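Local coordinates for TOG array regulator of axonemal microtubules protein 1 (Mus musculus, PDB 5DN7) that interacts with microtubules, promotes their polymerization through its HEAT-repeat TOG regions, and is required in ciliogenesis for proper cilium length, at residues G52-S57 with A62-F67; S69-L74 with L87-L92; A110-V115 with M128-K133; V122-Y127 with R159-N164. One frame throughout, in Å; residues are numbered along the deposited sequence.

Contact 1: G52-S57 with A62-F67; sequences GKFNPS and ASLVGF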
loop_
_atom_site.group_PDB
_atom_site.type_symbol
_atom_site.label_atom_id
_atom_site.label_comp_id
_atom_site.label_asym_id
_atom_site.label_seq_id
_atom_site.Cartn_x
_atom_site.Cartn_y
_atom_site.Cartn_z
ATOM N N GLY A 52 11.167 6.119 19.489
ATOM C CA GLY A 52 12.517 5.593 19.319
ATOM C C GLY A 52 12.927 4.495 20.300
ATOM O O GLY A 52 13.350 3.407 19.896
ATOM N N LYS A 53 12.799 4.770 21.594
ATOM C CA LYS A 53 13.117 3.773 22.613
ATOM C C LYS A 53 11.851 3.330 23.364
ATOM O O LYS A 53 11.602 3.750 24.498
ATOM C CB LYS A 53 14.158 4.320 23.584
ATOM N N PHE A 54 11.060 2.476 22.716
ATOM C CA PHE A 54 9.783 2.027 23.256
ATOM C C PHE A 54 9.545 0.567 22.874
ATOM O O PHE A 54 9.847 0.160 21.749
ATOM C CB PHE A 54 8.649 2.929 22.749
ATOM C CG PHE A 54 7.285 2.294 22.810
ATOM C CD1 PHE A 54 6.608 2.193 24.011
ATOM C CD2 PHE A 54 6.675 1.814 21.656
ATOM C CE1 PHE A 54 5.363 1.611 24.064
ATOM C CE2 PHE A 54 5.430 1.232 21.702
ATOM C CZ PHE A 54 4.768 1.133 22.904
ATOM N N ASN A 55 9.024 -0.228 23.805
ATOM C CA ASN A 55 8.856 -1.665 23.561
ATOM C C ASN A 55 7.419 -2.125 23.674
ATOM O O ASN A 55 6.972 -2.494 24.761
ATOM C CB ASN A 55 9.717 -2.478 24.528
ATOM C CG ASN A 55 11.196 -2.280 24.290
ATOM O OD1 ASN A 55 11.650 -2.237 23.146
ATOM N ND2 ASN A 55 11.961 -2.153 25.373
ATOM N N PRO A 56 6.693 -2.127 22.543
ATOM C CA PRO A 56 5.266 -2.466 22.519
ATOM C C PRO A 56 4.970 -3.899 22.991
ATOM O O PRO A 56 3.806 -4.214 23.263
ATOM C CB PRO A 56 4.891 -2.289 21.046
ATOM C CG PRO A 56 6.171 -2.437 20.301
ATOM C CD PRO A 56 7.212 -1.839 21.196
ATOM N N SER A 57 5.996 -4.742 23.094
ATOM C CA SER A 57 5.827 -6.080 23.651
ATOM C C SER A 57 5.650 -6.015 25.172
ATOM O O SER A 57 5.294 -7.014 25.805
ATOM C CB SER A 57 7.013 -6.983 23.284
ATOM O OG SER A 57 8.070 -6.845 24.217
ATOM N N ALA A 62 -4.701 -3.340 24.554
ATOM C CA ALA A 62 -5.703 -2.273 24.582
ATOM C C ALA A 62 -5.081 -0.890 24.376
ATOM O O ALA A 62 -5.615 -0.047 23.634
ATOM C CB ALA A 62 -6.469 -2.316 25.899
ATOM N N SER A 63 -3.948 -0.670 25.034
ATOM C CA SER A 63 -3.219 0.579 24.891
ATOM C C SER A 63 -2.695 0.761 23.463
ATOM O O SER A 63 -2.852 1.832 22.895
ATOM C CB SER A 63 -2.071 0.653 25.901
ATOM O OG SER A 63 -2.552 0.997 27.190
ATOM N N LEU A 64 -2.093 -0.278 22.885
ATOM C CA LEU A 64 -1.636 -0.216 21.492
ATOM C C LEU A 64 -2.779 0.117 20.519
ATOM O O LEU A 64 -2.590 0.881 19.545
ATOM C CB LEU A 64 -0.972 -1.529 21.085
ATOM C CG LEU A 64 0.392 -1.798 21.717
ATOM C CD1 LEU A 64 0.918 -3.175 21.332
ATOM C CD2 LEU A 64 1.375 -0.708 21.318
ATOM N N VAL A 65 -3.956 -0.454 20.789
ATOM C CA VAL A 65 -5.167 -0.146 20.028
ATOM C C VAL A 65 -5.515 1.340 20.148
ATOM O O VAL A 65 -5.834 2.015 19.144
ATOM C CB VAL A 65 -6.376 -1.003 20.503
ATOM C CG1 VAL A 65 -7.666 -0.566 19.813
ATOM C CG2 VAL A 65 -6.126 -2.474 20.242
ATOM N N GLY A 66 -5.451 1.855 21.375
ATOM C CA GLY A 66 -5.672 3.279 21.573
ATOM C C GLY A 66 -4.712 4.146 20.761
ATOM O O GLY A 66 -5.134 5.047 20.032
ATOM N N PHE A 67 -3.421 3.852 20.882
ATOM C CA PHE A 67 -2.359 4.590 20.200
ATOM C C PHE A 67 -2.568 4.621 18.691
ATOM O O PHE A 67 -2.524 5.678 18.056
ATOM C CB PHE A 67 -1.006 3.952 20.534
ATOM C CG PHE A 67 0.186 4.749 20.063
ATOM C CD1 PHE A 67 0.391 6.046 20.504
ATOM C CD2 PHE A 67 1.116 4.188 19.216
ATOM C CE1 PHE A 67 1.489 6.776 20.080
ATOM C CE2 PHE A 67 2.213 4.913 18.798
ATOM C CZ PHE A 67 2.396 6.208 19.231
#

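Contact 2: S69-L74 with L87-L92; sequences SLLYNL and LQVLHL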
loop_
_atom_site.group_PDB
_atom_site.type_symbol
_atom_site.label_atom_id
_atom_site.label_comp_id
_atom_site.label_asym_id
_atom_site.label_seq_id
_atom_site.Cartn_x
_atom_site.Cartn_y
_atom_site.Cartn_z
ATOM N N SER A 69 -5.277 4.102 17.151
ATOM C CA SER A 69 -6.497 4.882 16.925
ATOM C C SER A 69 -6.190 6.392 16.830
ATOM O O SER A 69 -6.652 7.105 15.921
ATOM C CB SER A 69 -7.496 4.583 18.050
ATOM O OG SER A 69 -8.752 5.195 17.831
ATOM N N LEU A 70 -5.373 6.863 17.764
ATOM C CA LEU A 70 -4.880 8.232 17.752
ATOM C C LEU A 70 -4.168 8.578 16.436
ATOM O O LEU A 70 -4.470 9.604 15.801
ATOM C CB LEU A 70 -3.925 8.455 18.921
ATOM C CG LEU A 70 -3.328 9.853 18.967
ATOM C CD1 LEU A 70 -4.450 10.858 19.196
ATOM C CD2 LEU A 70 -2.283 9.951 20.049
ATOM N N LEU A 71 -3.234 7.722 16.025
ATOM C CA LEU A 71 -2.539 7.925 14.755
ATOM C C LEU A 71 -3.526 7.992 13.589
ATOM O O LEU A 71 -3.376 8.805 12.680
ATOM C CB LEU A 71 -1.511 6.817 14.518
ATOM C CG LEU A 71 -0.405 6.757 15.579
ATOM C CD1 LEU A 71 0.648 5.730 15.226
ATOM C CD2 LEU A 71 0.237 8.114 15.799
ATOM N N TYR A 72 -4.551 7.153 13.633
ATOM C CA TYR A 72 -5.543 7.124 12.574
ATOM C C TYR A 72 -6.280 8.455 12.515
ATOM O O TYR A 72 -6.575 8.970 11.432
ATOM C CB TYR A 72 -6.523 5.965 12.790
ATOM C CG TYR A 72 -7.538 5.785 11.680
ATOM C CD1 TYR A 72 -7.161 5.252 10.451
ATOM C CD2 TYR A 72 -8.879 6.135 11.865
ATOM C CE1 TYR A 72 -8.081 5.076 9.429
ATOM C CE2 TYR A 72 -9.813 5.957 10.853
ATOM C CZ TYR A 72 -9.405 5.430 9.630
ATOM O OH TYR A 72 -10.314 5.250 8.603
ATOM N N ASN A 73 -6.598 9.023 13.652
ATOM C CA ASN A 73 -7.178 10.330 13.658
ATOM C C ASN A 73 -6.264 11.433 13.174
ATOM O O ASN A 73 -6.682 12.316 12.516
ATOM C CB ASN A 73 -7.846 10.632 14.984
ATOM C CG ASN A 73 -9.051 9.754 15.230
ATOM O OD1 ASN A 73 -9.196 9.209 16.294
ATOM N ND2 ASN A 73 -9.901 9.611 14.252
ATOM N N LEU A 74 -5.003 11.354 13.522
ATOM C CA LEU A 74 -4.042 12.366 13.104
ATOM C C LEU A 74 -3.870 12.400 11.579
ATOM O O LEU A 74 -3.540 13.437 11.008
ATOM C CB LEU A 74 -2.701 12.123 13.784
ATOM C CG LEU A 74 -2.692 12.378 15.292
ATOM C CD1 LEU A 74 -1.346 12.023 15.904
ATOM C CD2 LEU A 74 -3.033 13.839 15.564
ATOM N N LEU A 87 2.600 9.535 9.695
ATOM C CA LEU A 87 3.024 8.369 8.924
ATOM C C LEU A 87 4.411 7.908 9.331
ATOM O O LEU A 87 4.667 6.711 9.395
ATOM C CB LEU A 87 2.995 8.657 7.423
ATOM C CG LEU A 87 1.606 8.652 6.802
ATOM C CD1 LEU A 87 1.643 9.089 5.351
ATOM C CD2 LEU A 87 1.014 7.242 6.931
ATOM N N GLN A 88 5.306 8.849 9.615
ATOM C CA GLN A 88 6.606 8.463 10.154
ATOM C C GLN A 88 6.499 7.768 11.521
ATOM O O GLN A 88 7.182 6.754 11.796
ATOM C CB GLN A 88 7.497 9.681 10.263
ATOM C CG GLN A 88 8.010 10.139 8.931
ATOM C CD GLN A 88 9.003 11.234 9.088
ATOM O OE1 GLN A 88 8.713 12.257 9.710
ATOM N NE2 GLN A 88 10.199 11.032 8.543
ATOM N N VAL A 89 5.639 8.307 12.382
ATOM C CA VAL A 89 5.398 7.648 13.666
ATOM C C VAL A 89 4.839 6.222 13.489
ATOM O O VAL A 89 5.261 5.288 14.151
ATOM C CB VAL A 89 4.447 8.478 14.526
ATOM C CG1 VAL A 89 3.901 7.641 15.678
ATOM C CG2 VAL A 89 5.177 9.724 15.032
ATOM N N LEU A 90 3.892 6.072 12.581
ATOM C CA LEU A 90 3.264 4.798 12.281
ATOM C C LEU A 90 4.273 3.804 11.713
ATOM O O LEU A 90 4.274 2.638 12.085
ATOM C CB LEU A 90 2.103 5.009 11.306
ATOM C CG LEU A 90 1.290 3.774 10.922
ATOM C CD1 LEU A 90 0.744 3.128 12.173
ATOM C CD2 LEU A 90 0.165 4.128 9.939
ATOM N N HIS A 91 5.132 4.271 10.816
ATOM C CA HIS A 91 6.193 3.437 10.271
ATOM C C HIS A 91 7.098 2.933 11.382
ATOM O O HIS A 91 7.432 1.738 11.434
ATOM C CB HIS A 91 7.041 4.196 9.246
ATOM C CG HIS A 91 8.164 3.379 8.684
ATOM N ND1 HIS A 91 9.398 3.907 8.373
ATOM C CD2 HIS A 91 8.235 2.059 8.379
ATOM C CE1 HIS A 91 10.180 2.950 7.906
ATOM N NE2 HIS A 91 9.495 1.818 7.904
ATOM N N LEU A 92 7.512 3.856 12.252
ATOM C CA LEU A 92 8.405 3.483 13.342
ATOM C C LEU A 92 7.719 2.466 14.260
ATOM O O LEU A 92 8.318 1.472 14.666
ATOM C CB LEU A 92 8.844 4.717 14.127
ATOM C CG LEU A 92 9.733 4.452 15.340
ATOM C CD1 LEU A 92 10.933 3.610 14.942
ATOM C CD2 LEU A 92 10.205 5.784 15.912
#

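Contact 3: A110-V115 with M128-K133; sequences AASVKV and MKIFLK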
loop_
_atom_site.group_PDB
_atom_site.type_symbol
_atom_site.label_atom_id
_atom_site.label_comp_id
_atom_site.label_asym_id
_atom_site.label_seq_id
_atom_site.Cartn_x
_atom_site.Cartn_y
_atom_site.Cartn_z
ATOM N N ALA A 110 -5.859 0.112 7.050
ATOM C CA ALA A 110 -6.885 1.139 6.852
ATOM C C ALA A 110 -6.236 2.528 6.937
ATOM O O ALA A 110 -6.472 3.426 6.076
ATOM C CB ALA A 110 -7.999 1.000 7.874
ATOM N N ALA A 111 -5.386 2.679 7.955
ATOM C CA ALA A 111 -4.633 3.922 8.132
ATOM C C ALA A 111 -3.823 4.248 6.884
ATOM O O ALA A 111 -3.795 5.389 6.428
ATOM C CB ALA A 111 -3.724 3.838 9.350
ATOM N N SER A 112 -3.186 3.247 6.305
ATOM C CA SER A 112 -2.341 3.502 5.149
ATOM C C SER A 112 -3.145 3.792 3.875
ATOM O O SER A 112 -2.723 4.591 3.021
ATOM C CB SER A 112 -1.399 2.328 4.942
ATOM O OG SER A 112 -0.604 2.160 6.111
ATOM N N VAL A 113 -4.305 3.167 3.746
ATOM C CA VAL A 113 -5.133 3.405 2.580
ATOM C C VAL A 113 -5.685 4.839 2.607
ATOM O O VAL A 113 -5.770 5.497 1.554
ATOM C CB VAL A 113 -6.302 2.389 2.480
ATOM C CG1 VAL A 113 -7.293 2.828 1.395
ATOM C CG2 VAL A 113 -5.768 0.996 2.184
ATOM N N LYS A 114 -6.051 5.325 3.796
ATOM C CA LYS A 114 -6.514 6.708 3.917
ATOM C C LYS A 114 -5.615 7.747 3.209
ATOM O O LYS A 114 -6.122 8.635 2.526
ATOM C CB LYS A 114 -6.652 7.096 5.389
ATOM C CG LYS A 114 -7.152 8.520 5.573
ATOM C CD LYS A 114 -7.159 8.948 7.033
ATOM C CE LYS A 114 -8.162 8.153 7.843
ATOM N NZ LYS A 114 -8.187 8.579 9.268
ATOM N N VAL A 115 -4.293 7.642 3.366
ATOM C CA VAL A 115 -3.390 8.655 2.824
ATOM C C VAL A 115 -2.996 8.395 1.365
ATOM O O VAL A 115 -2.232 9.158 0.792
ATOM C CB VAL A 115 -2.089 8.782 3.667
ATOM C CG1 VAL A 115 -2.415 9.225 5.086
ATOM C CG2 VAL A 115 -1.263 7.469 3.636
ATOM N N MET A 128 4.788 3.767 1.289
ATOM C CA MET A 128 5.470 2.653 0.631
ATOM C C MET A 128 6.374 1.921 1.635
ATOM O O MET A 128 6.430 0.653 1.647
ATOM C CB MET A 128 6.288 3.125 -0.577
ATOM C CG MET A 128 5.471 3.506 -1.824
ATOM S SD MET A 128 4.175 2.300 -2.266
ATOM C CE MET A 128 5.100 0.753 -2.380
ATOM N N LYS A 129 7.069 2.695 2.477
ATOM C CA LYS A 129 7.831 2.041 3.560
ATOM C C LYS A 129 6.935 1.134 4.399
ATOM O O LYS A 129 7.254 -0.059 4.651
ATOM C CB LYS A 129 8.503 3.071 4.472
ATOM C CG LYS A 129 9.718 3.767 3.861
ATOM C CD LYS A 129 10.077 4.984 4.710
ATOM C CE LYS A 129 11.272 5.718 4.159
ATOM N NZ LYS A 129 11.299 7.096 4.725
ATOM N N ILE A 130 5.790 1.683 4.811
ATOM C CA ILE A 130 4.878 0.885 5.633
ATOM C C ILE A 130 4.421 -0.403 4.930
ATOM O O ILE A 130 4.557 -1.498 5.488
ATOM C CB ILE A 130 3.655 1.701 6.066
ATOM C CG1 ILE A 130 4.093 2.779 7.051
ATOM C CG2 ILE A 130 2.660 0.810 6.768
ATOM C CD1 ILE A 130 3.199 3.981 7.076
ATOM N N PHE A 131 3.891 -0.292 3.714
ATOM C CA PHE A 131 3.397 -1.482 3.020
ATOM C C PHE A 131 4.495 -2.545 2.787
ATOM O O PHE A 131 4.208 -3.739 2.873
ATOM C CB PHE A 131 2.738 -1.104 1.683
ATOM C CG PHE A 131 1.321 -0.600 1.821
ATOM C CD1 PHE A 131 0.313 -1.446 2.250
ATOM C CD2 PHE A 131 0.999 0.721 1.525
ATOM C CE1 PHE A 131 -0.989 -0.990 2.388
ATOM C CE2 PHE A 131 -0.311 1.182 1.652
ATOM C CZ PHE A 131 -1.307 0.318 2.091
ATOM N N LEU A 132 5.731 -2.120 2.491
ATOM C CA LEU A 132 6.794 -3.087 2.285
ATOM C C LEU A 132 7.150 -3.780 3.588
ATOM O O LEU A 132 7.405 -5.001 3.600
ATOM C CB LEU A 132 8.041 -2.434 1.675
ATOM C CG LEU A 132 7.861 -2.125 0.182
ATOM C CD1 LEU A 132 8.893 -1.108 -0.342
ATOM C CD2 LEU A 132 7.894 -3.421 -0.615
ATOM N N LYS A 133 7.161 -3.026 4.690
ATOM C CA LYS A 133 7.378 -3.670 5.989
ATOM C C LYS A 133 6.278 -4.726 6.275
ATOM O O LYS A 133 6.575 -5.877 6.664
ATOM C CB LYS A 133 7.426 -2.626 7.106
ATOM C CG LYS A 133 7.995 -3.157 8.408
ATOM C CD LYS A 133 9.428 -3.654 8.193
ATOM C CE LYS A 133 10.070 -4.186 9.462
ATOM N NZ LYS A 133 11.573 -4.121 9.327
#

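Contact 4: V122-Y127 with R159-N164; sequences VIKQEY and REEVVN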
loop_
_atom_site.group_PDB
_atom_site.type_symbol
_atom_site.label_atom_id
_atom_site.label_comp_id
_atom_site.label_asym_id
_atom_site.label_seq_id
_atom_site.Cartn_x
_atom_site.Cartn_y
_atom_site.Cartn_z
ATOM N N VAL A 122 6.366 12.973 -0.473
ATOM C CA VAL A 122 6.844 12.641 0.891
ATOM C C VAL A 122 5.904 11.611 1.581
ATOM O O VAL A 122 6.335 10.619 2.247
ATOM C CB VAL A 122 7.001 13.918 1.781
ATOM C CG1 VAL A 122 8.297 14.673 1.439
ATOM C CG2 VAL A 122 5.803 14.816 1.660
ATOM N N ILE A 123 4.612 11.821 1.347
ATOM C CA ILE A 123 3.587 10.917 1.818
ATOM C C ILE A 123 3.802 9.519 1.244
ATOM O O ILE A 123 3.938 8.564 1.996
ATOM C CB ILE A 123 2.187 11.444 1.461
ATOM C CG1 ILE A 123 1.926 12.736 2.227
ATOM C CG2 ILE A 123 1.115 10.414 1.767
ATOM C CD1 ILE A 123 2.340 12.666 3.669
ATOM N N LYS A 124 3.851 9.420 -0.082
ATOM C CA LYS A 124 4.091 8.157 -0.771
ATOM C C LYS A 124 5.375 7.444 -0.293
ATOM O O LYS A 124 5.387 6.216 -0.157
ATOM C CB LYS A 124 4.143 8.387 -2.281
ATOM C CG LYS A 124 4.430 7.126 -3.065
ATOM C CD LYS A 124 4.242 7.332 -4.563
ATOM C CE LYS A 124 4.846 6.150 -5.322
ATOM N NZ LYS A 124 5.025 6.405 -6.804
ATOM N N GLN A 125 6.433 8.202 -0.007
ATOM C CA GLN A 125 7.638 7.621 0.596
ATOM C C GLN A 125 7.271 6.860 1.872
ATOM O O GLN A 125 7.613 5.664 2.047
ATOM C CB GLN A 125 8.676 8.692 0.937
ATOM C CG GLN A 125 9.587 9.082 -0.197
ATOM C CD GLN A 125 10.475 10.267 0.156
ATOM O OE1 GLN A 125 10.357 10.847 1.243
ATOM N NE2 GLN A 125 11.348 10.652 -0.774
ATOM N N GLU A 126 6.566 7.560 2.763
ATOM C CA GLU A 126 6.242 6.891 4.020
ATOM C C GLU A 126 5.268 5.710 3.862
ATOM O O GLU A 126 5.475 4.643 4.473
ATOM C CB GLU A 126 5.696 7.899 5.030
ATOM C CG GLU A 126 6.719 8.981 5.363
ATOM C CD GLU A 126 8.019 8.402 5.907
ATOM O OE1 GLU A 126 7.973 7.367 6.610
ATOM O OE2 GLU A 126 9.098 8.975 5.632
ATOM N N TYR A 127 4.226 5.844 3.044
ATOM C CA TYR A 127 3.316 4.705 3.021
ATOM C C TYR A 127 3.901 3.518 2.245
ATOM O O TYR A 127 3.573 2.367 2.549
ATOM C CB TYR A 127 1.911 5.079 2.517
ATOM C CG TYR A 127 1.692 5.499 1.084
ATOM C CD1 TYR A 127 1.918 4.626 0.019
ATOM C CD2 TYR A 127 1.137 6.753 0.801
ATOM C CE1 TYR A 127 1.657 5.016 -1.293
ATOM C CE2 TYR A 127 0.872 7.149 -0.495
ATOM C CZ TYR A 127 1.128 6.284 -1.537
ATOM O OH TYR A 127 0.857 6.701 -2.819
ATOM N N ARG A 159 -7.358 3.704 -5.958
ATOM C CA ARG A 159 -7.359 2.546 -6.851
ATOM C C ARG A 159 -6.015 2.412 -7.589
ATOM O O ARG A 159 -5.411 1.319 -7.654
ATOM C CB ARG A 159 -8.534 2.648 -7.841
ATOM C CG ARG A 159 -9.910 2.800 -7.130
ATOM C CD ARG A 159 -11.085 2.393 -7.994
ATOM N NE ARG A 159 -11.197 3.174 -9.224
ATOM C CZ ARG A 159 -11.736 4.397 -9.300
ATOM N NH1 ARG A 159 -12.201 5.001 -8.209
ATOM N NH2 ARG A 159 -11.805 5.019 -10.477
ATOM N N GLU A 160 -5.566 3.540 -8.140
ATOM C CA GLU A 160 -4.298 3.610 -8.856
ATOM C C GLU A 160 -3.129 3.088 -8.006
ATOM O O GLU A 160 -2.371 2.240 -8.448
ATOM C CB GLU A 160 -4.014 5.042 -9.295
ATOM C CG GLU A 160 -2.931 5.144 -10.363
ATOM C CD GLU A 160 -2.369 6.573 -10.547
ATOM O OE1 GLU A 160 -3.076 7.576 -10.268
ATOM O OE2 GLU A 160 -1.203 6.680 -10.992
ATOM N N GLU A 161 -3.018 3.608 -6.785
ATOM C CA GLU A 161 -1.972 3.213 -5.855
ATOM C C GLU A 161 -2.100 1.787 -5.333
ATOM O O GLU A 161 -1.093 1.163 -5.039
ATOM C CB GLU A 161 -1.945 4.177 -4.680
ATOM C CG GLU A 161 -1.326 5.508 -5.064
ATOM C CD GLU A 161 0.100 5.340 -5.582
ATOM O OE1 GLU A 161 1.039 5.307 -4.757
ATOM O OE2 GLU A 161 0.284 5.243 -6.816
ATOM N N VAL A 162 -3.327 1.275 -5.198
ATOM C CA VAL A 162 -3.516 -0.140 -4.907
ATOM C C VAL A 162 -2.832 -0.966 -5.992
ATOM O O VAL A 162 -2.038 -1.891 -5.703
ATOM C CB VAL A 162 -5.015 -0.524 -4.835
ATOM C CG1 VAL A 162 -5.170 -2.046 -4.889
ATOM C CG2 VAL A 162 -5.646 0.035 -3.570
ATOM N N VAL A 163 -3.126 -0.619 -7.247
ATOM C CA VAL A 163 -2.496 -1.360 -8.333
ATOM C C VAL A 163 -0.951 -1.204 -8.301
ATOM O O VAL A 163 -0.213 -2.182 -8.469
ATOM C CB VAL A 163 -3.026 -0.922 -9.713
ATOM C CG1 VAL A 163 -2.431 -1.814 -10.814
ATOM C CG2 VAL A 163 -4.520 -0.985 -9.737
ATOM N N ASN A 164 -0.463 0.004 -8.043
ATOM C CA ASN A 164 0.993 0.183 -8.033
ATOM C C ASN A 164 1.675 -0.582 -6.898
ATOM O O ASN A 164 2.795 -1.069 -7.053
ATOM C CB ASN A 164 1.374 1.664 -7.936
ATOM C CG ASN A 164 1.221 2.411 -9.266
ATOM O OD1 ASN A 164 1.425 1.854 -10.350
ATOM N ND2 ASN A 164 0.866 3.688 -9.176
#

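Contact 1: G52-S57 with A62-F67
Leu64, on helix 61-74, fits against Phe54 and Pro56 of the connecting loop, and hydrophobic packing carries nearly all of this contact. Its two methyl groups divide the work. CD2 touches the pyrrolidine ring of Pro56, 3.9 Å from CB, and also reaches the end of the phenylalanine, where it sits at the edge of the ring, near its plane, 4.2 Å from Phe54 CZ. With Phe54 CG anti to the backbone N (chi1 159°), the aromatic ring extends from the loop toward the helix, so that its far corner meets the leucine. The loop residues also pack on each other: Pro56 N lies 3.7 Å above one face of the Phe54 ring, displaced toward the rim.

A second kind of approach involves the backbone. The other methyl, Leu64 CD1, comes within 3.6 Å of Pro56 O, a van der Waals contact between an aliphatic carbon and a carbonyl oxygen. No hydrogen bond joins the two segments; a polar tie of the loop runs from Phe54 O to Arg96 NE on helix 80-97, whose Leu97 also packs on Pro56. An alanine in place of Leu64, lacking both methyls, is likely to deprive the tip of Phe54 and the ring of Pro56 of this apolar neighbour and open a gap beside the loop.

The setting is a HEAT solenoid: the loop after helix 40-52 packs on helix 61-74 where one predicted repeat of TOG region 2 passes to the next.

Contact 2: S69-L74 with L87-L92
Leu71 packs against Val89 and Leu90 in a buried, wholly apolar contact between two consecutive helices, 61-74 and 80-97, which both belong to one predicted HEAT repeat of TOG region 2. A single leucine comes from the first helix, and two adjacent side chains of the second receive it.

Both branches of Leu71 close on the same methyl. Val89 CG1 lies 3.7 Å from Leu71 CD2 and 3.8 Å from Leu71 CD1, and the two side chains cross at about a right angle, so the forked end of the leucine straddles the valine branch. That branch is the one anti to the backbone N of Val89 (chi1 165°). Leu90 adds a lighter touch: its CD1 approaches Leu71 CD1 at 4.0 Å, which leaves Leu71 CD1 shared between two neighbours while CD2 serves Val89 alone across this contact. The backbones come closest at the same place, with the CA atoms of Leu71 and Leu90 7.0 Å apart.

Surrounding helices complete the setting. Val89 also meets Lys48 and Leu51 of helix 40-52, so it takes part in packing within the repeat and with the preceding helix at once, whereas Leu87 turns from helix 61-74 and packs on Ile130 and Glu126 of helix 121-138.

A HEAT repeat is a pair of antiparallel helices packed through apolar side chains, and this contact is part of such a core.

Contact 3: A110-V115 with M128-K133
The aromatic ring of Phe131 meets Ser112 through its far corner: CZ stands 3.5 Å from Ser112 CB and CE2 is 3.6 Å from the same carbon, in an oblique approach. Phe131 CG is anti to its own carbonyl carbon (chi1 -80°), and although the side chain does not set out straight at the facing helix, the length of the ring carries CZ across. Ser112 therefore works here as a small residue whose methylene receives the aromatic end. The backbone beside it is more distant, with Val113 N 4.5 Å from Phe131 CZ.

The serine hydroxyl plays a different part. Ser112 OG is hydrogen-bonded to Val108 O, one turn earlier on its own helix, and this bond satisfies a polar atom buried among apolar groups. Against its other neighbour it makes only van der Waals contact, 3.6 Å from Ile130 CG2. No hydrogen bond crosses between the segments.

The short axes of 110-114 and 128-133 approach to 10.6 Å, and their directions are 149° apart, roughly antiparallel. They form the hairpin of one predicted HEAT repeat. Phe131 also packs on Leu147 of helix 140-148 and Ile165 of helix 156-172, while Val115 packs on Val83 and Leu87 of helix 80-97, so the hairpin lies between the preceding and following helix pairs of the solenoid.

Contact 4: V122-Y127 with R159-N164
The carboxylate of Glu161 faces Tyr127 across the contact and is gripped at both oxygens. Its OE2 accepts a hydrogen bond from Asn164 ND2, 2.9 Å long and close to straight at 166°; the oxygen is met nearly along its C-O axis, and lies almost in the plane of the asparagine amide. OE1 takes the hydrogen bond from Tyr127 OH across the contact. The modelled separation of Tyr127 OH and Glu161 OE1, 2.4 Å, is too short for the exact length to be trusted.

The phenol presents its edge to the acid: OE1 sits in the ring plane, whereas ring and carboxylate planes are 63° apart. Tyr127 CG lies between the backbone N and the carbonyl carbon (chi1 67°), a crowded position that lays one face of the ring over its own helix, with Lys124 CA 3.4 Å above the plane near the rim. Glu161 bends at its second torsion to bring the carboxylate round.

This is packing between successive repeats of a HEAT solenoid, for helices 121-138 and 156-172 are the second helices of two neighbouring predicted repeats.

Lys124, an extended chain, passes across Glu161 at about a right angle, its CD 3.8 Å from Glu161 OE1. Its ammonium is not in contact, NZ standing 4.6 Å from that oxygen, yet the positive charge would probably favour the ionised acid; a cation-pi interaction with Phe258 engages the lysine as well. Asn164, whose OD1 is hydrogen-bonded to Tyr261, is thereby held on both sides of its amide, and its NH2 stays directed at Glu161.

From the N terminus, contact 1 closes the short linker that leaves helix 40-52, folding it onto helix 61-74. The same helix then enters contact 2, where the turn to helix 80-97 is closed as a hairpin; the two contacts touch through Phe67 and Val89. Contact 3 closes the next hairpin, helix 105-114 with 121-138, and Lys114 reaches back to the carbonyl of Tyr72 in contact 2. Contact 4 crosses contact 3 along the chain, since 122-127 lies before 128-133 on one helix while its partner, 159-164, comes later, beyond helix 140-148, closing a longer stretch. Two hairpin closures, contacts 2 and 3, thus stand between two ties from repeat to repeat, contacts 1 and 4.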